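Local coordinates for putative capsid protein of prophage (Escherichia coli CFT073, PDB 3BQW) that probably serves as a major capsid protein, building the head shell of a prophage-encoded virus, at residues Thr81-Ile93 with Ala325-Pro337. Residues are numbered along the deposited sequence; the frame is centred on the assembly and turned at random.
Sequences TIKPGYMKPKHEI and AIEYVQTHSAPQP
K90 and Q330, a non-hydrogen-bonded pair, mark an antiparallel pairing of strand 90-92 with strand 327-332, whose axes run at 163°. Reciprocal backbone bonds join H91 to V329 and, beyond P89, M87 to S333; M87 N reaches S333 O at 2.8 Å. P89 has no N-H to give but accepts through its carbonyl from T331 N, and I93 N closes the far end on E327 O.

The face of K90, E92, Y328 and Q330 carries one cation-pi contact. With chi1 at 70°, CG of K90 sits between backbone N and carbonyl carbon, and the extended chain carries NZ over the Y328 ring, 4.2 Å from its centroid and 17° off the normal. W318 meets the same ring. Outside strand 90-92, K88 CB makes a CH-pi contact with H332, 3.9 Å from the ring centroid, and Q330 NE2 donates to K88 O in a bent bond.

Apolar contacts include I93 CD1 on V329 CG1 (3.7 Å) and A334 CB touching both P84 CG and Y86 CD1 (3.8 Å each).

Where direct pairing lapses, water links G85 N to P335 O and Q336 OE1. E327 reaches R117 of helix 113-146 by a salt bridge. Strand 327-338 also pairs with 314-319 and 292-295, so the chemistry implies that chiefly main-chain bonds, with K90 laid over the Y328 ring, attach 90-92 to a mixed sheet of this phage capsid protein E family member; within the chain, 90-92 pairs only with 327-338.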
ATOM      1  N   THR A  81     -11.752  16.274  -8.202  1.00 27.39           N
ATOM      2  CA  THR A  81     -10.888  15.806  -9.272  1.00 28.14           C
ATOM      3  C   THR A  81      -9.468  15.651  -8.742  1.00 28.84           C
ATOM      4  O   THR A  81      -8.849  16.635  -8.326  1.00 28.32           O
ATOM      5  CB  THR A  81     -10.906  16.791 -10.450  1.00 28.33           C
ATOM      6  OG1 THR A  81     -12.262  17.006 -10.835  1.00 28.55           O
ATOM      7  CG2 THR A  81     -10.121  16.264 -11.651  1.00 27.60           C
ATOM      8  N   ILE A  82      -8.972  14.412  -8.762  1.00 29.34           N
ATOM      9  CA  ILE A  82      -7.644  14.063  -8.273  1.00 29.75           C
ATOM     10  C   ILE A  82      -6.811  13.525  -9.439  1.00 29.41           C
ATOM     11  O   ILE A  82      -7.243  12.627 -10.145  1.00 30.00           O
ATOM     12  CB  ILE A  82      -7.715  12.965  -7.176  1.00 30.10           C
ATOM     13  CG1 ILE A  82      -8.635  13.386  -6.018  1.00 31.31           C
ATOM     14  CG2 ILE A  82      -6.301  12.576  -6.690  1.00 30.43           C
ATOM     15  CD1 ILE A  82      -8.117  14.472  -5.151  1.00 31.75           C
ATOM     16  N   LYS A  83      -5.616  14.066  -9.628  1.00 29.62           N
ATOM     17  CA  LYS A  83      -4.700  13.581 -10.654  1.00 29.43           C
ATOM     18  C   LYS A  83      -3.791  12.513 -10.029  1.00 28.75           C
ATOM     19  O   LYS A  83      -3.032  12.796  -9.134  1.00 28.51           O
ATOM     20  CB  LYS A  83      -3.904  14.753 -11.249  1.00 30.13           C
ATOM     21  CG  LYS A  83      -2.899  14.382 -12.382  1.00 31.77           C
ATOM     22  CD  LYS A  83      -3.517  13.906 -13.736  1.00 31.77           C
ATOM     23  CE  LYS A  83      -2.608  12.911 -14.492  1.00 34.70           C
ATOM     24  NZ  LYS A  83      -1.985  11.750 -13.661  1.00 32.27           N
ATOM     25  N   PRO A  84      -3.933  11.245 -10.443  1.00 28.25           N
ATOM     26  CA  PRO A  84      -3.065  10.216  -9.860  1.00 27.61           C
ATOM     27  C   PRO A  84      -1.612  10.250 -10.366  1.00 26.62           C
ATOM     28  O   PRO A  84      -1.341  10.774 -11.426  1.00 26.50           O
ATOM     29  CB  PRO A  84      -3.753   8.928 -10.271  1.00 27.48           C
ATOM     30  CG  PRO A  84      -4.381   9.274 -11.594  1.00 28.67           C
ATOM     31  CD  PRO A  84      -4.893  10.676 -11.407  1.00 28.56           C
ATOM     32  N   GLY A  85      -0.692   9.713  -9.573  1.00 26.14           N
ATOM     33  CA  GLY A  85       0.678   9.514 -10.007  1.00 25.78           C
ATOM     34  C   GLY A  85       0.706   8.369 -11.009  1.00 26.12           C
ATOM     35  O   GLY A  85       0.386   7.239 -10.671  1.00 26.60           O
ATOM     36  N   TYR A  86       1.072   8.671 -12.247  1.00 25.70           N
ATOM     37  CA  TYR A  86       1.128   7.672 -13.293  1.00 25.91           C
ATOM     38  C   TYR A  86       2.432   6.907 -13.207  1.00 25.61           C
ATOM     39  O   TYR A  86       3.513   7.499 -13.128  1.00 26.55           O
ATOM     40  CB  TYR A  86       0.992   8.315 -14.666  1.00 25.30           C
ATOM     41  CG  TYR A  86       0.581   7.354 -15.736  1.00 26.02           C
ATOM     42  CD1 TYR A  86      -0.761   7.114 -15.985  1.00 24.32           C
ATOM     43  CD2 TYR A  86       1.539   6.703 -16.534  1.00 25.00           C
ATOM     44  CE1 TYR A  86      -1.149   6.256 -16.971  1.00 25.89           C
ATOM     45  CE2 TYR A  86       1.155   5.828 -17.532  1.00 24.43           C
ATOM     46  CZ  TYR A  86      -0.195   5.610 -17.752  1.00 25.81           C
ATOM     47  OH  TYR A  86      -0.642   4.763 -18.744  1.00 24.85           O
ATOM     48  N   MET A  87       2.311   5.581 -13.221  1.00 25.35           N
ATOM     49  CA  MET A  87       3.439   4.681 -13.119  1.00 24.40           C
ATOM     50  C   MET A  87       3.535   3.799 -14.369  1.00 25.58           C
ATOM     51  O   MET A  87       2.510   3.352 -14.939  1.00 25.17           O
ATOM     52  CB  MET A  87       3.279   3.795 -11.871  1.00 24.72           C
ATOM     53  CG  MET A  87       3.100   4.500 -10.534  1.00 23.73           C
ATOM     54  SD  MET A  87       3.007   3.301  -9.136  1.00 19.70           S
ATOM     55  CE  MET A  87       4.725   2.952  -9.113  1.00 17.69           C
ATOM     56  N   LYS A  88       4.773   3.539 -14.786  1.00 26.46           N
ATOM     57  CA  LYS A  88       5.044   2.611 -15.880  1.00 26.95           C
ATOM     58  C   LYS A  88       6.454   2.007 -15.820  1.00 26.93           C
ATOM     59  O   LYS A  88       7.229   2.124 -16.757  1.00 26.71           O
ATOM     60  CB  LYS A  88       4.751   3.247 -17.241  1.00 26.91           C
ATOM     61  CG  LYS A  88       5.446   4.558 -17.534  1.00 28.55           C
ATOM     62  CD  LYS A  88       5.027   4.997 -18.929  1.00 30.80           C
ATOM     63  CE  LYS A  88       5.670   6.303 -19.360  1.00 34.45           C
ATOM     64  NZ  LYS A  88       7.151   6.240 -19.331  1.00 36.60           N
ATOM     65  N   PRO A  89       6.763   1.302 -14.720  1.00 27.22           N
ATOM     66  CA  PRO A  89       8.056   0.673 -14.606  1.00 27.19           C
ATOM     67  C   PRO A  89       8.240  -0.369 -15.696  1.00 27.91           C
ATOM     68  O   PRO A  89       7.279  -1.075 -16.071  1.00 26.42           O
ATOM     69  CB  PRO A  89       7.999   0.012 -13.229  1.00 27.31           C
ATOM     70  CG  PRO A  89       6.582  -0.176 -12.940  1.00 26.98           C
ATOM     71  CD  PRO A  89       5.924   1.019 -13.545  1.00 27.04           C
ATOM     72  N   LYS A  90       9.455  -0.417 -16.234  1.00 28.80           N
ATOM     73  CA  LYS A  90       9.810  -1.415 -17.225  1.00 30.04           C
ATOM     74  C   LYS A  90      11.120  -2.080 -16.859  1.00 30.08           C
ATOM     75  O   LYS A  90      11.898  -1.551 -16.070  1.00 29.27           O
ATOM     76  CB  LYS A  90       9.892  -0.810 -18.638  1.00 30.00           C
ATOM     77  CG  LYS A  90      11.055   0.126 -18.874  1.00 30.41           C
ATOM     78  CD  LYS A  90      11.116   0.526 -20.321  1.00 31.58           C
ATOM     79  CE  LYS A  90      12.191   1.578 -20.548  1.00 34.13           C
ATOM     80  NZ  LYS A  90      12.264   1.956 -21.994  1.00 36.62           N
ATOM     81  N   HIS A  91      11.339  -3.248 -17.451  1.00 30.77           N
ATOM     82  CA  HIS A  91      12.550  -4.017 -17.259  1.00 31.27           C
ATOM     83  C   HIS A  91      12.937  -4.624 -18.591  1.00 30.60           C
ATOM     84  O   HIS A  91      12.072  -4.992 -19.378  1.00 29.87           O
ATOM     85  CB  HIS A  91      12.310  -5.168 -16.278  1.00 31.85           C
ATOM     86  CG  HIS A  91      12.028  -4.741 -14.868  1.00 36.03           C
ATOM     87  ND1 HIS A  91      12.960  -4.849 -13.855  1.00 38.77           N
ATOM     88  CD2 HIS A  91      10.903  -4.250 -14.293  1.00 37.53           C
ATOM     89  CE1 HIS A  91      12.420  -4.418 -12.725  1.00 39.32           C
ATOM     90  NE2 HIS A  91      11.178  -4.039 -12.969  1.00 38.23           N
ATOM     91  N   GLU A  92      14.238  -4.760 -18.811  1.00 30.46           N
ATOM     92  CA  GLU A  92      14.767  -5.507 -19.945  1.00 30.84           C
ATOM     93  C   GLU A  92      14.582  -7.026 -19.742  1.00 29.84           C
ATOM     94  O   GLU A  92      14.683  -7.547 -18.613  1.00 30.32           O
ATOM     95  CB  GLU A  92      16.247  -5.165 -20.175  1.00 30.60           C
ATOM     96  CG  GLU A  92      16.909  -6.056 -21.255  1.00 33.06           C
ATOM     97  CD  GLU A  92      18.383  -5.734 -21.525  1.00 33.45           C
ATOM     98  OE1 GLU A  92      18.889  -4.720 -20.990  1.00 36.25           O
ATOM     99  OE2 GLU A  92      19.029  -6.513 -22.279  1.00 37.06           O
ATOM    100  N   ILE A  93      14.285  -7.721 -20.833  1.00 28.97           N
ATOM    101  CA  ILE A  93      14.171  -9.176 -20.839  1.00 28.43           C
ATOM    102  C   ILE A  93      15.467  -9.723 -21.411  1.00 29.27           C
ATOM    103  O   ILE A  93      15.667  -9.725 -22.620  1.00 29.97           O
ATOM    104  CB  ILE A  93      12.965  -9.652 -21.669  1.00 27.79           C
ATOM    105  CG1 ILE A  93      11.677  -8.960 -21.176  1.00 26.69           C
ATOM    106  CG2 ILE A  93      12.868 -11.200 -21.672  1.00 25.66           C
ATOM    107  CD1 ILE A  93      11.224  -9.311 -19.755  1.00 23.12           C
ATOM    108  N   ALA A 325      19.049  -5.979 -30.408  1.00 42.05           N
ATOM    109  CA  ALA A 325      17.632  -5.710 -30.234  1.00 40.26           C
ATOM    110  C   ALA A 325      17.323  -5.937 -28.746  1.00 38.68           C
ATOM    111  O   ALA A 325      17.589  -7.010 -28.219  1.00 39.18           O
ATOM    112  CB  ALA A 325      16.802  -6.616 -31.116  1.00 40.22           C
ATOM    113  N   ILE A 326      16.800  -4.923 -28.066  1.00 36.32           N
ATOM    114  CA  ILE A 326      16.457  -5.049 -26.650  1.00 34.23           C
ATOM    115  C   ILE A 326      14.953  -5.247 -26.465  1.00 32.02           C
ATOM    116  O   ILE A 326      14.145  -4.536 -27.047  1.00 31.72           O
ATOM    117  CB  ILE A 326      16.950  -3.845 -25.820  1.00 34.16           C
ATOM    118  CG1 ILE A 326      18.445  -3.600 -26.059  1.00 35.20           C
ATOM    119  CG2 ILE A 326      16.695  -4.081 -24.336  1.00 34.18           C
ATOM    120  CD1 ILE A 326      19.321  -4.887 -26.033  1.00 36.46           C
ATOM    121  N   GLU A 327      14.601  -6.246 -25.662  1.00 29.70           N
ATOM    122  CA  GLU A 327      13.224  -6.557 -25.349  1.00 28.35           C
ATOM    123  C   GLU A 327      12.878  -6.012 -23.955  1.00 27.07           C
ATOM    124  O   GLU A 327      13.694  -6.070 -23.052  1.00 25.00           O
ATOM    125  CB  GLU A 327      13.007  -8.068 -25.413  1.00 27.98           C
ATOM    126  CG  GLU A 327      11.559  -8.456 -25.175  1.00 28.61           C
ATOM    127  CD  GLU A 327      11.325  -9.943 -25.194  1.00 27.91           C
ATOM    128  OE1 GLU A 327      12.242 -10.698 -25.554  1.00 26.96           O
ATOM    129  OE2 GLU A 327      10.213 -10.354 -24.845  1.00 28.27           O
ATOM    130  N   TYR A 328      11.668  -5.463 -23.820  1.00 26.58           N
ATOM    131  CA  TYR A 328      11.173  -4.879 -22.565  1.00 26.57           C
ATOM    132  C   TYR A 328       9.811  -5.449 -22.231  1.00 25.51           C
ATOM    133  O   TYR A 328       9.072  -5.866 -23.120  1.00 23.77           O
ATOM    134  CB  TYR A 328      11.000  -3.367 -22.673  1.00 27.75           C
ATOM    135  CG  TYR A 328      12.269  -2.624 -22.919  1.00 28.93           C
ATOM    136  CD1 TYR A 328      13.085  -2.263 -21.858  1.00 31.61           C
ATOM    137  CD2 TYR A 328      12.674  -2.299 -24.212  1.00 30.99           C
ATOM    138  CE1 TYR A 328      14.268  -1.585 -22.059  1.00 31.47           C
ATOM    139  CE2 TYR A 328      13.857  -1.627 -24.429  1.00 32.54           C
ATOM    140  CZ  TYR A 328      14.646  -1.270 -23.333  1.00 32.66           C
ATOM    141  OH  TYR A 328      15.830  -0.598 -23.511  1.00 34.33           O
ATOM    142  N   VAL A 329       9.516  -5.476 -20.934  1.00 24.51           N
ATOM    143  CA  VAL A 329       8.157  -5.613 -20.426  1.00 24.55           C
ATOM    144  C   VAL A 329       7.926  -4.393 -19.525  1.00 24.21           C
ATOM    145  O   VAL A 329       8.842  -3.887 -18.862  1.00 23.66           O
ATOM    146  CB  VAL A 329       7.881  -6.977 -19.694  1.00 24.64           C
ATOM    147  CG1 VAL A 329       8.611  -7.083 -18.381  1.00 25.61           C
ATOM    148  CG2 VAL A 329       6.410  -7.151 -19.440  1.00 26.01           C
ATOM    149  N   GLN A 330       6.703  -3.896 -19.546  1.00 24.03           N
ATOM    150  CA  GLN A 330       6.345  -2.698 -18.810  1.00 23.82           C
ATOM    151  C   GLN A 330       4.885  -2.772 -18.398  1.00 23.39           C
ATOM    152  O   GLN A 330       4.040  -3.255 -19.158  1.00 24.66           O
ATOM    153  CB  GLN A 330       6.566  -1.494 -19.715  1.00 23.79           C
ATOM    154  CG  GLN A 330       6.208  -0.169 -19.128  1.00 24.14           C
ATOM    155  CD  GLN A 330       6.398   0.934 -20.118  1.00 26.17           C
ATOM    156  OE1 GLN A 330       5.767   0.930 -21.165  1.00 28.60           O
ATOM    157  NE2 GLN A 330       7.293   1.877 -19.814  1.00 24.67           N
ATOM    158  N   THR A 331       4.578  -2.267 -17.215  1.00 23.15           N
ATOM    159  CA  THR A 331       3.221  -2.261 -16.693  1.00 22.86           C
ATOM    160  C   THR A 331       2.796  -0.831 -16.291  1.00 23.15           C
ATOM    161  O   THR A 331       3.403  -0.205 -15.410  1.00 22.50           O
ATOM    162  CB  THR A 331       3.096  -3.205 -15.481  1.00 22.74           C
ATOM    163  OG1 THR A 331       3.648  -4.485 -15.825  1.00 23.88           O
ATOM    164  CG2 THR A 331       1.623  -3.368 -15.061  1.00 22.67           C
ATOM    165  N   HIS A 332       1.749  -0.343 -16.957  1.00 22.73           N
ATOM    166  CA  HIS A 332       1.117   0.939 -16.665  1.00 22.80           C
ATOM    167  C   HIS A 332       0.088   0.818 -15.550  1.00 22.57           C
ATOM    168  O   HIS A 332      -0.670  -0.140 -15.495  1.00 22.19           O
ATOM    169  CB  HIS A 332       0.414   1.474 -17.919  1.00 23.60           C
ATOM    170  CG  HIS A 332       1.353   1.904 -18.998  1.00 22.95           C
ATOM    171  ND1 HIS A 332       2.234   1.038 -19.604  1.00 25.74           N
ATOM    172  CD2 HIS A 332       1.560   3.109 -19.570  1.00 24.05           C
ATOM    173  CE1 HIS A 332       2.933   1.690 -20.514  1.00 24.20           C
ATOM    174  NE2 HIS A 332       2.555   2.954 -20.499  1.00 24.73           N
ATOM    175  N   SER A 333       0.069   1.810 -14.667  1.00 22.80           N
ATOM    176  CA  SER A 333      -0.939   1.926 -13.589  1.00 22.52           C
ATOM    177  C   SER A 333      -0.973   3.353 -13.016  1.00 22.35           C
ATOM    178  O   SER A 333       0.060   4.015 -12.940  1.00 21.67           O
ATOM    179  CB  SER A 333      -0.628   0.943 -12.454  1.00 22.33           C
ATOM    180  OG  SER A 333      -1.740   0.778 -11.595  1.00 20.91           O
ATOM    181  N   ALA A 334      -2.156   3.798 -12.590  1.00 22.21           N
ATOM    182  CA  ALA A 334      -2.337   5.147 -12.018  1.00 22.04           C
ATOM    183  C   ALA A 334      -3.212   5.076 -10.773  1.00 21.75           C
ATOM    184  O   ALA A 334      -4.296   5.619 -10.753  1.00 22.30           O
ATOM    185  CB  ALA A 334      -2.945   6.116 -13.073  1.00 21.46           C
ATOM    186  N   PRO A 335      -2.723   4.408  -9.725  1.00 22.80           N
ATOM    187  CA  PRO A 335      -3.450   4.215  -8.474  1.00 23.38           C
ATOM    188  C   PRO A 335      -3.346   5.373  -7.492  1.00 23.67           C
ATOM    189  O   PRO A 335      -2.310   6.052  -7.414  1.00 23.92           O
ATOM    190  CB  PRO A 335      -2.772   2.986  -7.876  1.00 23.51           C
ATOM    191  CG  PRO A 335      -1.343   3.120  -8.317  1.00 22.60           C
ATOM    192  CD  PRO A 335      -1.396   3.749  -9.682  1.00 22.77           C
ATOM    193  N   GLN A 336      -4.428   5.565  -6.736  1.00 23.96           N
ATOM    194  CA  GLN A 336      -4.481   6.517  -5.631  1.00 23.02           C
ATOM    195  C   GLN A 336      -5.436   5.986  -4.558  1.00 22.28           C
ATOM    196  O   GLN A 336      -6.616   5.777  -4.848  1.00 22.50           O
ATOM    197  CB  GLN A 336      -5.028   7.857  -6.125  1.00 23.62           C
ATOM    198  CG  GLN A 336      -5.174   8.927  -5.031  1.00 23.51           C
ATOM    199  CD  GLN A 336      -3.880   9.182  -4.282  1.00 25.08           C
ATOM    200  OE1 GLN A 336      -2.833   9.385  -4.903  1.00 28.61           O
ATOM    201  NE2 GLN A 336      -3.942   9.179  -2.940  1.00 22.02           N
ATOM    202  N   PRO A 337      -4.927   5.711  -3.341  1.00 21.76           N
ATOM    203  CA  PRO A 337      -5.799   5.361  -2.223  1.00 22.20           C
ATOM    204  C   PRO A 337      -6.742   6.509  -1.825  1.00 22.11           C
ATOM    205  O   PRO A 337      -6.347   7.671  -1.802  1.00 22.21           O
ATOM    206  CB  PRO A 337      -4.829   5.022  -1.083  1.00 22.70           C
ATOM    207  CG  PRO A 337      -3.521   4.936  -1.683  1.00 23.09           C
ATOM    208  CD  PRO A 337      -3.506   5.615  -2.984  1.00 21.42           C
TER
HETATM  209  O   HOH W   1      -1.303   8.663  -6.997  1.00 22.57           O
HETATM  210  O   HOH W   2       0.427   6.255  -8.280  1.00 27.83           O
HETATM  211  O   HOH W   3       7.919   4.369 -21.671  1.00 42.53           O
HETATM  212  O   HOH W   4      16.683  -7.781 -24.342  1.00 30.28           O
HETATM  213  O   HOH W   5      14.737 -11.412 -25.039  1.00 44.73           O